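Local coordinates for protein argininosuccinate lyase (Chelativorans sp., PDB 6RXA) that is a C-N lyase of the aspartase/fumarase superfamily, known as EDDS lyase, and probably splits argininosuccinate into fumarate and arginine, at residues 38-43 with 89-94; 46-51 with 74-79; 62-67 with 103-108. The protein carries 2 engineered substitutions. All coordinates share one frame; numbering follows the deposited sequence.

Interaction 1: residues 38-43 with 89-94; sequences AVFPYD and LPYEAA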
loop_
_atom_site.group_PDB
_atom_site.type_symbol
_atom_site.label_atom_id
_atom_site.label_comp_id
_atom_site.label_asym_id
_atom_site.label_seq_id
_atom_site.Cartn_x
_atom_site.Cartn_y
_atom_site.Cartn_z
ATOM N N ALA A 38 1.974 -8.030 24.992
ATOM C CA ALA A 38 3.259 -8.570 24.578
ATOM C C ALA A 38 4.421 -7.737 25.106
ATOM O O ALA A 38 5.471 -8.293 25.460
ATOM C CB ALA A 38 3.319 -8.660 23.050
ATOM N N VAL A 39 4.265 -6.415 25.167
ATOM C CA VAL A 39 5.360 -5.535 25.577
ATOM C C VAL A 39 5.455 -5.411 27.087
ATOM O O VAL A 39 6.557 -5.153 27.609
ATOM C CB VAL A 39 5.176 -4.157 24.921
ATOM C CG1 VAL A 39 6.185 -3.156 25.414
ATOM C CG2 VAL A 39 5.308 -4.292 23.422
ATOM N N PHE A 40 4.364 -5.641 27.801
ATOM C CA PHE A 40 4.344 -5.426 29.243
ATOM C C PHE A 40 5.486 -6.097 29.996
ATOM O O PHE A 40 6.098 -5.438 30.856
ATOM C CB PHE A 40 3.004 -5.891 29.820
ATOM C CG PHE A 40 3.016 -5.965 31.317
ATOM C CD1 PHE A 40 3.075 -4.803 32.055
ATOM C CD2 PHE A 40 3.017 -7.176 31.977
ATOM C CE1 PHE A 40 3.111 -4.842 33.434
ATOM C CE2 PHE A 40 3.054 -7.223 33.356
ATOM C CZ PHE A 40 3.103 -6.053 34.082
ATOM N N PRO A 41 5.816 -7.368 29.763
ATOM C CA PRO A 41 6.937 -7.965 30.507
ATOM C C PRO A 41 8.256 -7.271 30.262
ATOM O O PRO A 41 9.107 -7.245 31.160
ATOM C CB PRO A 41 6.950 -9.432 30.053
ATOM C CG PRO A 41 6.063 -9.505 28.870
ATOM C CD PRO A 41 5.093 -8.359 28.946
ATOM N N TYR A 42 8.462 -6.716 29.065
ATOM C CA TYR A 42 9.677 -5.951 28.803
ATOM C C TYR A 42 9.667 -4.626 29.553
ATOM O O TYR A 42 10.697 -4.213 30.105
ATOM C CB TYR A 42 9.831 -5.728 27.296
ATOM C CG TYR A 42 9.921 -7.031 26.537
ATOM C CD1 TYR A 42 11.108 -7.750 26.490
ATOM C CD2 TYR A 42 8.812 -7.565 25.903
ATOM C CE1 TYR A 42 11.190 -8.963 25.814
ATOM C CE2 TYR A 42 8.893 -8.781 25.221
ATOM C CZ TYR A 42 10.076 -9.471 25.189
ATOM O OH TYR A 42 10.138 -10.668 24.500
ATOM N N ASP A 43 8.519 -3.944 29.576
ATOM C CA ASP A 43 8.393 -2.747 30.401
ATOM C C ASP A 43 8.791 -3.036 31.842
ATOM O O ASP A 43 9.469 -2.221 32.479
ATOM C CB ASP A 43 6.961 -2.206 30.362
ATOM C CG ASP A 43 6.653 -1.411 29.098
ATOM O OD1 ASP A 43 7.490 -1.348 28.180
ATOM O OD2 ASP A 43 5.548 -0.836 29.029
ATOM N N LEU A 89 0.927 4.404 33.583
ATOM C CA LEU A 89 0.388 5.140 34.724
ATOM C C LEU A 89 -0.474 4.255 35.613
ATOM O O LEU A 89 -0.347 4.350 36.845
ATOM C CB LEU A 89 -0.324 6.424 34.286
ATOM C CG LEU A 89 0.615 7.550 33.841
ATOM C CD1 LEU A 89 -0.177 8.737 33.308
ATOM C CD2 LEU A 89 1.523 7.995 34.990
ATOM N N PRO A 90 -1.332 3.376 35.079
ATOM C CA PRO A 90 -2.026 2.420 35.959
ATOM C C PRO A 90 -1.085 1.544 36.769
ATOM O O PRO A 90 -1.345 1.268 37.951
ATOM C CB PRO A 90 -2.891 1.612 34.979
ATOM C CG PRO A 90 -3.186 2.599 33.868
ATOM C CD PRO A 90 -1.896 3.395 33.716
ATOM N N TYR A 91 0.007 1.090 36.152
ATOM C CA TYR A 91 0.972 0.252 36.851
ATOM C C TYR A 91 1.656 1.024 37.970
ATOM O O TYR A 91 1.794 0.520 39.092
ATOM C CB TYR A 91 1.986 -0.264 35.828
ATOM C CG TYR A 91 3.025 -1.184 36.396
ATOM C CD1 TYR A 91 4.151 -0.681 37.029
ATOM C CD2 TYR A 91 2.886 -2.556 36.291
ATOM C CE1 TYR A 91 5.114 -1.523 37.556
ATOM C CE2 TYR A 91 3.846 -3.411 36.815
ATOM C CZ TYR A 91 4.959 -2.882 37.443
ATOM O OH TYR A 91 5.917 -3.715 37.969
ATOM N N GLU A 92 2.089 2.253 37.684
ATOM C CA GLU A 92 2.735 3.058 38.708
ATOM C C GLU A 92 1.787 3.316 39.869
ATOM O O GLU A 92 2.204 3.316 41.031
ATOM C CB GLU A 92 3.224 4.378 38.106
ATOM C CG GLU A 92 4.202 5.109 39.028
ATOM C CD GLU A 92 4.379 6.581 38.686
ATOM O OE1 GLU A 92 3.724 7.418 39.342
ATOM O OE2 GLU A 92 5.174 6.906 37.777
ATOM N N ALA A 93 0.502 3.531 39.572
ATOM C CA ALA A 93 -0.461 3.799 40.636
ATOM C C ALA A 93 -0.690 2.564 41.493
ATOM O O ALA A 93 -0.814 2.665 42.721
ATOM C CB ALA A 93 -1.768 4.327 40.048
ATOM N N ALA A 94 -0.740 1.383 40.872
ATOM C CA ALA A 94 -0.797 0.151 41.640
ATOM C C ALA A 94 0.457 -0.021 42.493
ATOM O O ALA A 94 0.380 -0.491 43.628
ATOM C CB ALA A 94 -0.981 -1.047 40.707
#
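The rings of Phe40 and Tyr91 meet between helices 35-56 and 88-99. The tight part is small. Phe40 CE1 sits 3.7 Å from Tyr91 CD2. Phe40 CZ lies 3.9 Å from Tyr91 CE2. Tyr91 CD2 lies at the edge of the Phe40 ring, near its plane. The side chains cross at about a right angle. The ring planes are 59° apart and the centroids 5.9 Å apart, which makes an oblique aromatic pair. With CG anti to the backbone N (chi1 168°), the Phe40 ring swings into the space between the helices, although its CB does not head for the other helix. The setting is the helical N-terminal region of an aspartase/fumarase-type lyase, where helix 62-79 fills in between these two helices. Leu72 and Val75 pack on Tyr91, Ala79 on Phe40, and Asp76 takes the Tyr91 hydroxyl. Away from the rings the contact is loose. The nearest CA atoms, those of Phe40 and Tyr91, are 10.1 Å apart. Shortening Phe40 to an alanine would probably open a gap beside Ala79 and along that one side of the Tyr91 ring. Phe40 is partly exposed, whereas Tyr91 is buried.

Interaction 2: residues 46-51 with 74-79; sequences IHRAHV and QVDELA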
loop_
_atom_site.group_PDB
_atom_site.type_symbol
_atom_site.label_atom_id
_atom_site.label_comp_id
_atom_site.label_asym_id
_atom_site.label_seq_id
_atom_site.Cartn_x
_atom_site.Cartn_y
_atom_site.Cartn_z
ATOM N N ILE A 46 12.418 -3.135 32.131
ATOM C CA ILE A 46 12.942 -1.771 32.059
ATOM C C ILE A 46 12.835 -1.073 33.409
ATOM O O ILE A 46 13.762 -0.371 33.828
ATOM C CB ILE A 46 12.243 -0.995 30.929
ATOM C CG1 ILE A 46 12.661 -1.582 29.576
ATOM C CG2 ILE A 46 12.524 0.495 31.047
ATOM C CD1 ILE A 46 11.777 -1.114 28.422
ATOM N N HIS A 47 11.712 -1.246 34.110
ATOM C CA HIS A 47 11.596 -0.622 35.426
ATOM C C HIS A 47 12.731 -1.073 36.335
ATOM O O HIS A 47 13.322 -0.268 37.065
ATOM C CB HIS A 47 10.268 -0.976 36.092
ATOM C CG HIS A 47 9.064 -0.574 35.310
ATOM N ND1 HIS A 47 9.037 0.538 34.499
ATOM C CD2 HIS A 47 7.844 -1.152 35.200
ATOM C CE1 HIS A 47 7.851 0.630 33.925
ATOM N NE2 HIS A 47 7.111 -0.385 34.329
ATOM N N ARG A 48 13.036 -2.369 36.318
ATOM C CA ARG A 48 14.102 -2.894 37.164
ATOM C C ARG A 48 15.453 -2.325 36.749
ATOM O O ARG A 48 16.241 -1.898 37.601
ATOM C CB ARG A 48 14.095 -4.419 37.096
ATOM C CG ARG A 48 12.891 -5.039 37.788
ATOM C CD ARG A 48 12.865 -6.547 37.632
ATOM N NE ARG A 48 11.821 -7.142 38.466
ATOM C CZ ARG A 48 10.526 -7.142 38.160
ATOM N NH1 ARG A 48 10.099 -6.577 37.045
ATOM N NH2 ARG A 48 9.652 -7.709 38.978
ATOM N N ALA A 49 15.744 -2.319 35.448
ATOM C CA ALA A 49 17.036 -1.810 34.991
ATOM C C ALA A 49 17.187 -0.325 35.291
ATOM O O ALA A 49 18.266 0.127 35.707
ATOM C CB ALA A 49 17.210 -2.068 33.495
ATOM N N HIS A 50 16.131 0.455 35.063
ATOM C CA HIS A 50 16.196 1.883 35.345
ATOM C C HIS A 50 16.454 2.123 36.824
ATOM O O HIS A 50 17.315 2.932 37.195
ATOM C CB HIS A 50 14.894 2.541 34.896
ATOM C CG HIS A 50 14.885 4.020 35.079
ATOM N ND1 HIS A 50 15.610 4.871 34.270
ATOM C CD2 HIS A 50 14.243 4.800 35.976
ATOM C CE1 HIS A 50 15.411 6.116 34.670
ATOM N NE2 HIS A 50 14.594 6.100 35.705
ATOM N N VAL A 51 15.738 1.399 37.688
ATOM C CA VAL A 51 15.894 1.552 39.133
ATOM C C VAL A 51 17.290 1.142 39.592
ATOM O O VAL A 51 17.902 1.822 40.423
ATOM C CB VAL A 51 14.779 0.776 39.858
ATOM C CG1 VAL A 51 15.112 0.590 41.319
ATOM C CG2 VAL A 51 13.445 1.493 39.691
ATOM N N GLN A 74 5.459 -7.631 43.113
ATOM C CA GLN A 74 4.067 -7.762 43.535
ATOM C C GLN A 74 3.110 -7.254 42.459
ATOM O O GLN A 74 2.101 -7.901 42.166
ATOM C CB GLN A 74 3.841 -7.013 44.848
ATOM C CG GLN A 74 4.664 -7.523 46.024
ATOM C CD GLN A 74 4.475 -6.656 47.262
ATOM O OE1 GLN A 74 3.386 -6.606 47.829
ATOM N NE2 GLN A 74 5.530 -5.957 47.670
ATOM N N VAL A 75 3.402 -6.102 41.848
ATOM C CA VAL A 75 2.484 -5.567 40.845
ATOM C C VAL A 75 2.509 -6.420 39.581
ATOM O O VAL A 75 1.474 -6.633 38.939
ATOM C CB VAL A 75 2.761 -4.081 40.565
ATOM C CG1 VAL A 75 1.762 -3.547 39.569
ATOM C CG2 VAL A 75 2.669 -3.271 41.855
ATOM N N ASP A 76 3.683 -6.943 39.214
ATOM C CA ASP A 76 3.752 -7.864 38.088
ATOM C C ASP A 76 2.799 -9.040 38.294
ATOM O O ASP A 76 2.112 -9.466 37.356
ATOM C CB ASP A 76 5.184 -8.369 37.910
ATOM C CG ASP A 76 6.134 -7.323 37.324
ATOM O OD1 ASP A 76 5.695 -6.229 36.903
ATOM O OD2 ASP A 76 7.349 -7.614 37.290
ATOM N N GLU A 77 2.744 -9.578 39.516
ATOM C CA GLU A 77 1.848 -10.699 39.781
ATOM C C GLU A 77 0.388 -10.279 39.640
ATOM O O GLU A 77 -0.422 -11.022 39.078
ATOM C CB GLU A 77 2.130 -11.294 41.161
ATOM C CG GLU A 77 1.121 -12.357 41.559
ATOM C CD GLU A 77 1.771 -13.623 42.061
ATOM O OE1 GLU A 77 2.478 -13.565 43.090
ATOM O OE2 GLU A 77 1.578 -14.676 41.421
ATOM N N LEU A 78 0.035 -9.087 40.130
ATOM C CA LEU A 78 -1.323 -8.582 39.947
ATOM C C LEU A 78 -1.662 -8.444 38.471
ATOM O O LEU A 78 -2.772 -8.778 38.040
ATOM C CB LEU A 78 -1.475 -7.217 40.616
ATOM C CG LEU A 78 -1.380 -7.159 42.134
ATOM C CD1 LEU A 78 -1.477 -5.736 42.601
ATOM C CD2 LEU A 78 -2.482 -7.993 42.760
ATOM N N ALA A 79 -0.720 -7.925 37.683
ATOM C CA ALA A 79 -0.949 -7.693 36.267
ATOM C C ALA A 79 -1.080 -8.980 35.464
ATOM O O ALA A 79 -1.613 -8.937 34.354
ATOM C CB ALA A 79 0.187 -6.830 35.716
#
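Arg48 and Asp76 form a salt bridge at the protein surface. Their side chains approach from opposite directions. The guanidinium uses both terminal nitrogens on one oxygen: NH1 and NH2 of Arg48 each lie 2.9 Å from Asp76 OD2. Neither bond is straight, with N-H...O angles of 141° and 145°, as expected when two donors share one acceptor. OD2 lies close to the guanidinium plane, at its end-on edge. The carboxylate is turned 40° from that plane. NH1 uses the syn lone pair of OD2, while NH2 comes from above the carboxylate plane. The Arg48 chain is extended from CG to NE, which carries the charge across to the other helix.

The other carboxylate oxygen is also occupied. Asp76 OD1 is hydrogen-bonded to the hydroxyls of Tyr91 and Ser44, so both oxygens have partners. Arg48 NH1 makes a further weak bond to Ser44 O. Ser44 thus gives a hydroxyl bond to Asp76 and a weak carbonyl bond to Arg48. Leu72 packs against the Arg48 side chain. Helices 35-56 and 62-79 follow each other in the chain and run roughly antiparallel. The contact is a surface salt bridge joining these two arms of a helical hairpin in the N-terminal helical region of this lyase.

Interaction 3: residues 62-67 with 103-108; sequences VEESAT and AGKMHI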
loop_
_atom_site.group_PDB
_atom_site.type_symbol
_atom_site.label_atom_id
_atom_site.label_comp_id
_atom_site.label_asym_id
_atom_site.label_seq_id
_atom_site.Cartn_x
_atom_site.Cartn_y
_atom_site.Cartn_z
ATOM N N VAL A 62 19.837 2.467 48.408
ATOM C CA VAL A 62 19.601 1.027 48.337
ATOM C C VAL A 62 18.272 0.679 48.996
ATOM O O VAL A 62 17.552 -0.218 48.542
ATOM C CB VAL A 62 20.781 0.250 48.950
ATOM C CG1 VAL A 62 20.464 -1.233 49.016
ATOM C CG2 VAL A 62 22.037 0.478 48.134
ATOM N N GLU A 63 17.925 1.378 50.078
ATOM C CA GLU A 63 16.666 1.105 50.763
ATOM C C GLU A 63 15.463 1.454 49.892
ATOM O O GLU A 63 14.503 0.679 49.815
ATOM C CB GLU A 63 16.619 1.865 52.092
ATOM C CG GLU A 63 17.655 1.395 53.111
ATOM C CD GLU A 63 18.929 2.241 53.137
ATOM O OE1 GLU A 63 19.477 2.436 54.246
ATOM O OE2 GLU A 63 19.391 2.703 52.063
ATOM N N GLU A 64 15.489 2.621 49.238
ATOM C CA GLU A 64 14.411 2.989 48.325
ATOM C C GLU A 64 14.342 2.012 47.165
ATOM O O GLU A 64 13.254 1.564 46.771
ATOM C CB GLU A 64 14.648 4.398 47.781
ATOM C CG GLU A 64 14.453 5.503 48.813
ATOM C CD GLU A 64 14.874 6.867 48.299
ATOM O OE1 GLU A 64 15.867 6.948 47.543
ATOM O OE2 GLU A 64 14.216 7.862 48.665
ATOM N N SER A 65 15.502 1.662 46.615
ATOM C CA SER A 65 15.567 0.736 45.493
ATOM C C SER A 65 14.969 -0.610 45.866
ATOM O O SER A 65 14.137 -1.153 45.131
ATOM C CB SER A 65 17.031 0.599 45.068
ATOM O OG SER A 65 17.180 -0.270 43.969
ATOM N N ALA A 66 15.344 -1.146 47.029
ATOM C CA ALA A 66 14.816 -2.438 47.442
ATOM C C ALA A 66 13.303 -2.392 47.592
ATOM O O ALA A 66 12.607 -3.336 47.203
ATOM C CB ALA A 66 15.453 -2.867 48.765
ATOM N N THR A 67 12.780 -1.315 48.185
ATOM C CA THR A 67 11.338 -1.190 48.358
ATOM C C THR A 67 10.628 -1.193 47.011
ATOM O O THR A 67 9.637 -1.909 46.816
ATOM C CB THR A 67 11.017 0.087 49.131
ATOM O OG1 THR A 67 11.675 0.054 50.405
ATOM C CG2 THR A 67 9.519 0.198 49.322
ATOM N N ALA A 103 7.076 4.795 45.263
ATOM C CA ALA A 103 6.843 4.254 43.928
ATOM C C ALA A 103 7.087 5.303 42.858
ATOM O O ALA A 103 7.590 4.993 41.773
ATOM C CB ALA A 103 5.404 3.749 43.816
ATOM N N GLY A 104 6.706 6.552 43.135
ATOM C CA GLY A 104 6.849 7.615 42.155
ATOM C C GLY A 104 8.281 7.903 41.771
ATOM O O GLY A 104 8.537 8.447 40.687
ATOM N N LYS A 105 9.230 7.540 42.625
ATOM C CA LYS A 105 10.625 7.815 42.327
ATOM C C LYS A 105 11.167 6.941 41.215
ATOM O O LYS A 105 12.236 7.250 40.679
ATOM C CB LYS A 105 11.480 7.650 43.587
ATOM C CG LYS A 105 11.222 8.728 44.623
ATOM C CD LYS A 105 12.358 8.810 45.639
ATOM C CE LYS A 105 12.152 9.965 46.602
ATOM N NZ LYS A 105 13.344 10.153 47.474
ATOM N N MET A 106 10.484 5.846 40.863
ATOM C CA MET A 106 10.997 5.044 39.760
ATOM C C MET A 106 10.900 5.779 38.426
ATOM O O MET A 106 11.503 5.335 37.449
ATOM C CB MET A 106 10.311 3.672 39.667
ATOM C CG MET A 106 8.904 3.647 39.068
ATOM S SD MET A 106 8.556 2.015 38.343
ATOM C CE MET A 106 6.781 2.128 38.144
ATOM N N HIS A 107 10.160 6.882 38.363
ATOM C CA HIS A 107 10.028 7.634 37.121
ATOM C C HIS A 107 11.024 8.780 37.020
ATOM O O HIS A 107 11.011 9.507 36.025
ATOM C CB HIS A 107 8.607 8.174 36.973
ATOM C CG HIS A 107 8.128 8.246 35.552
ATOM N ND1 HIS A 107 8.235 7.188 34.677
ATOM C CD2 HIS A 107 7.535 9.246 34.859
ATOM C CE1 HIS A 107 7.728 7.532 33.506
ATOM N NE2 HIS A 107 7.287 8.772 33.593
ATOM N N ILE A 108 11.891 8.961 38.020
ATOM C CA ILE A 108 12.882 10.029 37.950
ATOM C C ILE A 108 13.732 9.872 36.696
ATOM O O ILE A 108 14.289 8.799 36.423
ATOM C CB ILE A 108 13.737 10.044 39.227
ATOM C CG1 ILE A 108 12.915 10.570 40.406
ATOM C CG2 ILE A 108 14.983 10.891 39.004
ATOM C CD1 ILE A 108 13.591 10.367 41.770
#
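The first turns of helix 62-79 meet the loop between helices 88-99 and 112-147 through one surface salt bridge, Glu64 to Lys105. Lys105 NZ donates to Glu64 OE2 at 2.7 Å. It arrives on the syn side of that oxygen, 27° out of the carboxylate plane. The other oxygen, Glu64 OE1, is 4.1 Å from Lys105 NZ, so the ammonium group favours one oxygen. OE1 has its own hydrogen bond, to a residue next to the segments. Both chains are extended beyond CG, and they cross obliquely near their ends. Lys105 CE also lies 3.6 Å from Glu64 OE2. The CA atoms of Glu64 and Lys105 are 8.6 Å apart, a gap that the two long side chains bridge.

The helix start has its own bonds. Thr61 OG1 pairs with Glu64 N. Glu63 O accepts from Thr67 N and, at 3.0 Å, from Thr67 OG1, the two donors coming from opposite faces of the carbonyl plane. Leu60 of the same chain and Gly379 of the third subunit pack against Lys105. The negative charge of Glu64 near the helix N-terminus is probably favoured by the helix dipole as well as by Lys105, and both effects would tend to keep the carboxylate ionised.

In the fold
Interactions 1 and 2 lie closest, with centres about 7 Å apart, and share helix 35-56. Interaction 2 is nested in the chain loop closed by interaction 1. Tyr91 OH and Asp76 OD1, 2.7 Å apart, tie the two together, and Tyr91 CE1 packs on His47 CD2 at 3.6 Å. Interaction 3 is about 11 Å from interaction 2 and 16 Å from interaction 1, between centres. His50 NE2 and Ile108 O, 2.8 Å apart, link it to interaction 2. The Tyr91 side chain is about 9 Å from that of Arg112. His107 NE2 is hydrogen-bonded to Ser281 OG of the second subunit. Arg112 and Ser281 bind fumarate and succinate in other structures of this enzyme; neither ligand is bound to this chain.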